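Local coordinates for copper homeostasis protein CutC (Streptococcus agalactiae, PDB 2BDQ) that probably binds copper ions and is thought to take part in copper homeostasis, at residues H103-L113 with D134-L145. Sequence-based numbering, arbitrary orientation.
Sequences HIDTEAIEQLL and DQKKSIDQLVAL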
loop_
_atom_site.group_PDB
_atom_site.type_symbol
_atom_site.label_atom_id
_atom_site.label_comp_id
_atom_site.label_asym_id
_atom_site.label_seq_id
_atom_site.Cartn_x
_atom_site.Cartn_y
_atom_site.Cartn_z
ATOM N N HIS A 103 6.203 -23.994 -7.282
ATOM C CA HIS A 103 7.058 -23.945 -8.458
ATOM C C HIS A 103 6.714 -22.684 -9.218
ATOM O O HIS A 103 5.657 -22.089 -9.001
ATOM C CB HIS A 103 6.830 -25.179 -9.328
ATOM C CG HIS A 103 7.482 -26.413 -8.789
ATOM N ND1 HIS A 103 6.942 -27.671 -8.940
ATOM C CD2 HIS A 103 8.627 -26.578 -8.085
ATOM C CE1 HIS A 103 7.723 -28.558 -8.348
ATOM N NE2 HIS A 103 8.752 -27.920 -7.820
ATOM N N ILE A 104 7.606 -22.262 -10.100
ATOM C CA ILE A 104 7.353 -21.063 -10.872
ATOM C C ILE A 104 6.160 -21.256 -11.793
ATOM O O ILE A 104 6.132 -22.186 -12.594
ATOM C CB ILE A 104 8.579 -20.674 -11.711
ATOM C CG1 ILE A 104 9.722 -20.265 -10.783
ATOM C CG2 ILE A 104 8.223 -19.538 -12.659
ATOM C CD1 ILE A 104 10.951 -19.805 -11.498
ATOM N N ASP A 105 5.172 -20.376 -11.670
ATOM C CA ASP A 105 3.986 -20.458 -12.507
ATOM C C ASP A 105 4.291 -19.764 -13.831
ATOM O O ASP A 105 3.973 -18.585 -14.013
ATOM C CB ASP A 105 2.795 -19.780 -11.821
ATOM C CG ASP A 105 1.482 -20.033 -12.549
ATOM O OD1 ASP A 105 1.527 -20.301 -13.767
ATOM O OD2 ASP A 105 0.410 -19.954 -11.911
ATOM N N THR A 106 4.917 -20.503 -14.744
ATOM C CA THR A 106 5.297 -19.986 -16.056
ATOM C C THR A 106 4.123 -19.463 -16.876
ATOM O O THR A 106 4.222 -18.411 -17.494
ATOM C CB THR A 106 6.024 -21.069 -16.898
ATOM O OG1 THR A 106 7.184 -21.532 -16.194
ATOM C CG2 THR A 106 6.460 -20.498 -18.242
ATOM N N GLU A 107 3.016 -20.195 -16.888
ATOM C CA GLU A 107 1.862 -19.768 -17.661
ATOM C C GLU A 107 1.317 -18.423 -17.190
ATOM O O GLU A 107 0.979 -17.568 -18.012
ATOM C CB GLU A 107 0.757 -20.832 -17.621
ATOM C CG GLU A 107 0.569 -21.495 -16.258
ATOM C CD GLU A 107 1.458 -22.719 -16.072
ATOM O OE1 GLU A 107 1.271 -23.703 -16.824
ATOM O OE2 GLU A 107 2.335 -22.699 -15.181
ATOM N N ALA A 108 1.243 -18.223 -15.876
ATOM C CA ALA A 108 0.729 -16.963 -15.344
ATOM C C ALA A 108 1.662 -15.811 -15.712
ATOM O O ALA A 108 1.206 -14.752 -16.146
ATOM C CB ALA A 108 0.557 -17.048 -13.822
ATOM N N ILE A 109 2.967 -16.017 -15.553
ATOM C CA ILE A 109 3.934 -14.977 -15.886
ATOM C C ILE A 109 3.882 -14.617 -17.369
ATOM O O ILE A 109 3.959 -13.438 -17.727
ATOM C CB ILE A 109 5.379 -15.405 -15.534
ATOM C CG1 ILE A 109 5.522 -15.562 -14.022
ATOM C CG2 ILE A 109 6.376 -14.363 -16.039
ATOM C CD1 ILE A 109 6.831 -16.147 -13.605
ATOM N N GLU A 110 3.762 -15.620 -18.236
ATOM C CA GLU A 110 3.701 -15.348 -19.667
ATOM C C GLU A 110 2.487 -14.485 -19.997
ATOM O O GLU A 110 2.543 -13.668 -20.909
ATOM C CB GLU A 110 3.665 -16.654 -20.479
ATOM C CG GLU A 110 4.920 -17.500 -20.324
ATOM C CD GLU A 110 5.002 -18.660 -21.312
ATOM O OE1 GLU A 110 4.023 -19.430 -21.435
ATOM O OE2 GLU A 110 6.060 -18.801 -21.964
ATOM N N GLN A 111 1.400 -14.656 -19.246
ATOM C CA GLN A 111 0.187 -13.868 -19.471
ATOM C C GLN A 111 0.465 -12.378 -19.250
ATOM O O GLN A 111 -0.176 -11.518 -19.863
ATOM C CB GLN A 111 -0.939 -14.302 -18.518
ATOM C CG GLN A 111 -1.720 -15.553 -18.926
ATOM C CD GLN A 111 -2.854 -15.878 -17.947
ATOM O OE1 GLN A 111 -2.636 -16.505 -16.905
ATOM N NE2 GLN A 111 -4.064 -15.433 -18.272
ATOM N N LEU A 112 1.422 -12.073 -18.378
ATOM C CA LEU A 112 1.755 -10.685 -18.077
ATOM C C LEU A 112 2.933 -10.128 -18.881
ATOM O O LEU A 112 3.136 -8.912 -18.930
ATOM C CB LEU A 112 2.051 -10.536 -16.584
ATOM C CG LEU A 112 0.959 -10.957 -15.597
ATOM C CD1 LEU A 112 1.557 -11.096 -14.200
ATOM C CD2 LEU A 112 -0.169 -9.942 -15.612
ATOM N N LEU A 113 3.706 -10.997 -19.519
ATOM C CA LEU A 113 4.857 -10.524 -20.280
ATOM C C LEU A 113 4.572 -9.419 -21.296
ATOM O O LEU A 113 5.300 -8.425 -21.361
ATOM C CB LEU A 113 5.541 -11.692 -20.988
ATOM C CG LEU A 113 6.337 -12.608 -20.057
ATOM C CD1 LEU A 113 7.005 -13.700 -20.883
ATOM C CD2 LEU A 113 7.385 -11.794 -19.291
ATOM N N ASP A 134 14.531 -27.912 -6.847
ATOM C CA ASP A 134 14.013 -27.349 -8.099
ATOM C C ASP A 134 14.468 -25.904 -8.303
ATOM O O ASP A 134 14.013 -25.219 -9.217
ATOM C CB ASP A 134 12.481 -27.380 -8.110
ATOM C CG ASP A 134 11.920 -28.758 -7.831
ATOM O OD1 ASP A 134 12.066 -29.239 -6.687
ATOM O OD2 ASP A 134 11.334 -29.368 -8.755
ATOM N N GLN A 135 15.372 -25.459 -7.443
ATOM C CA GLN A 135 15.908 -24.104 -7.474
ATOM C C GLN A 135 16.632 -23.783 -8.784
ATOM O O GLN A 135 16.343 -22.781 -9.443
ATOM C CB GLN A 135 16.896 -23.940 -6.324
ATOM C CG GLN A 135 16.929 -22.580 -5.694
ATOM C CD GLN A 135 15.971 -22.473 -4.535
ATOM O OE1 GLN A 135 16.348 -22.050 -3.447
ATOM N NE2 GLN A 135 14.721 -22.857 -4.762
ATOM N N LYS A 136 17.593 -24.631 -9.139
ATOM C CA LYS A 136 18.386 -24.427 -10.343
ATOM C C LYS A 136 17.572 -24.420 -11.632
ATOM O O LYS A 136 17.853 -23.635 -12.540
ATOM C CB LYS A 136 19.504 -25.472 -10.405
ATOM C CG LYS A 136 20.624 -25.183 -9.422
ATOM C CD LYS A 136 21.628 -26.316 -9.329
ATOM C CE LYS A 136 22.729 -25.967 -8.343
ATOM N NZ LYS A 136 23.569 -27.152 -8.022
ATOM N N LYS A 137 16.566 -25.282 -11.715
ATOM C CA LYS A 137 15.714 -25.338 -12.897
ATOM C C LYS A 137 14.936 -24.033 -13.001
ATOM O O LYS A 137 14.760 -23.480 -14.091
ATOM C CB LYS A 137 14.732 -26.505 -12.793
ATOM C CG LYS A 137 15.398 -27.873 -12.804
ATOM C CD LYS A 137 14.849 -28.769 -11.694
ATOM C CE LYS A 137 15.971 -29.204 -10.765
ATOM N NZ LYS A 137 16.768 -28.031 -10.279
ATOM N N SER A 138 14.469 -23.548 -11.853
ATOM C CA SER A 138 13.716 -22.304 -11.802
ATOM C C SER A 138 14.525 -21.167 -12.427
ATOM O O SER A 138 13.973 -20.316 -13.111
ATOM C CB SER A 138 13.356 -21.976 -10.351
ATOM O OG SER A 138 12.570 -23.015 -9.786
ATOM N N ILE A 139 15.836 -21.176 -12.202
ATOM C CA ILE A 139 16.713 -20.158 -12.759
ATOM C C ILE A 139 16.660 -20.234 -14.283
ATOM O O ILE A 139 16.485 -19.216 -14.961
ATOM C CB ILE A 139 18.169 -20.344 -12.256
ATOM C CG1 ILE A 139 18.254 -19.926 -10.782
ATOM C CG2 ILE A 139 19.135 -19.536 -13.114
ATOM C CD1 ILE A 139 19.632 -20.133 -10.138
ATOM N N ASP A 140 16.801 -21.445 -14.815
ATOM C CA ASP A 140 16.749 -21.668 -16.260
ATOM C C ASP A 140 15.421 -21.162 -16.801
ATOM O O ASP A 140 15.376 -20.555 -17.865
ATOM C CB ASP A 140 16.888 -23.164 -16.575
ATOM C CG ASP A 140 18.296 -23.683 -16.340
ATOM O OD1 ASP A 140 18.445 -24.891 -16.067
ATOM O OD2 ASP A 140 19.256 -22.891 -16.445
ATOM N N GLN A 141 14.343 -21.417 -16.064
ATOM C CA GLN A 141 13.019 -20.977 -16.484
ATOM C C GLN A 141 12.936 -19.459 -16.469
ATOM O O GLN A 141 12.335 -18.862 -17.362
ATOM C CB GLN A 141 11.944 -21.540 -15.565
ATOM C CG GLN A 141 11.692 -23.026 -15.720
ATOM C CD GLN A 141 10.748 -23.549 -14.658
ATOM O OE1 GLN A 141 10.258 -24.671 -14.747
ATOM N NE2 GLN A 141 10.495 -22.737 -13.635
ATOM N N LEU A 142 13.533 -18.830 -15.459
ATOM C CA LEU A 142 13.505 -17.373 -15.380
ATOM C C LEU A 142 14.314 -16.770 -16.522
ATOM O O LEU A 142 13.959 -15.718 -17.054
ATOM C CB LEU A 142 14.051 -16.890 -14.035
ATOM C CG LEU A 142 13.159 -17.188 -12.831
ATOM C CD1 LEU A 142 13.835 -16.674 -11.573
ATOM C CD2 LEU A 142 11.788 -16.540 -13.022
ATOM N N VAL A 143 15.403 -17.438 -16.894
ATOM C CA VAL A 143 16.240 -16.977 -17.996
ATOM C C VAL A 143 15.424 -17.078 -19.288
ATOM O O VAL A 143 15.444 -16.169 -20.122
ATOM C CB VAL A 143 17.518 -17.842 -18.139
ATOM C CG1 VAL A 143 18.258 -17.475 -19.429
ATOM C CG2 VAL A 143 18.428 -17.625 -16.937
ATOM N N ALA A 144 14.695 -18.182 -19.437
ATOM C CA ALA A 144 13.872 -18.401 -20.622
ATOM C C ALA A 144 12.729 -17.396 -20.702
ATOM O O ALA A 144 12.301 -17.016 -21.789
ATOM C CB ALA A 144 13.324 -19.823 -20.622
ATOM N N LEU A 145 12.237 -16.970 -19.543
ATOM C CA LEU A 145 11.152 -16.003 -19.476
ATOM C C LEU A 145 11.653 -14.579 -19.698
ATOM O O LEU A 145 10.868 -13.632 -19.695
ATOM C CB LEU A 145 10.455 -16.098 -18.125
ATOM C CG LEU A 145 9.660 -17.385 -17.923
ATOM C CD1 LEU A 145 9.197 -17.494 -16.490
ATOM C CD2 LEU A 145 8.471 -17.390 -18.873
HETATM O O HOH W 1 9.770 -23.724 -11.174
#
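A single water joins Ile104, Ser138 and Gln141 across the contact. The water accepts from Ile104 N at 2.8 Å and from Gln141 NE2 at 2.7 Å, and donates to Ser138 OG, so a loop N-H just ahead of one helix is tied to the flank of the next. Gln141, extended beyond CG, runs past Ile104 in the opposite direction and lays NE2 3.4 Å from Ile104 CB. Ser138 OG, acceptor for the water, in turn donates to Asp134 O, which Ser138 N reaches from the other face of the carbonyl. With CG1 anti to the carbonyl carbon (chi1 -66°), Ile104 sends CD1 tightly against Ser138 CB (3.4 Å) and on to Leu142 CG. Such contacts illustrate how neighbouring helices of a TIM barrel pack outside the parallel strands: Ile109 and Leu142 both rest on Phe123 of strand 121-123, which runs between the two helices in sequence. Farther along, Leu145 splits its methyls, CD1 lying 4.0 Å from Ile109 CD1 while CD2 touches Thr106 CG2 and Glu110 CG. At the opposite end, Asp134 OD2 approaches His103 NE2 to 3.1 Å, carboxylate and imidazole planes turned 43° apart.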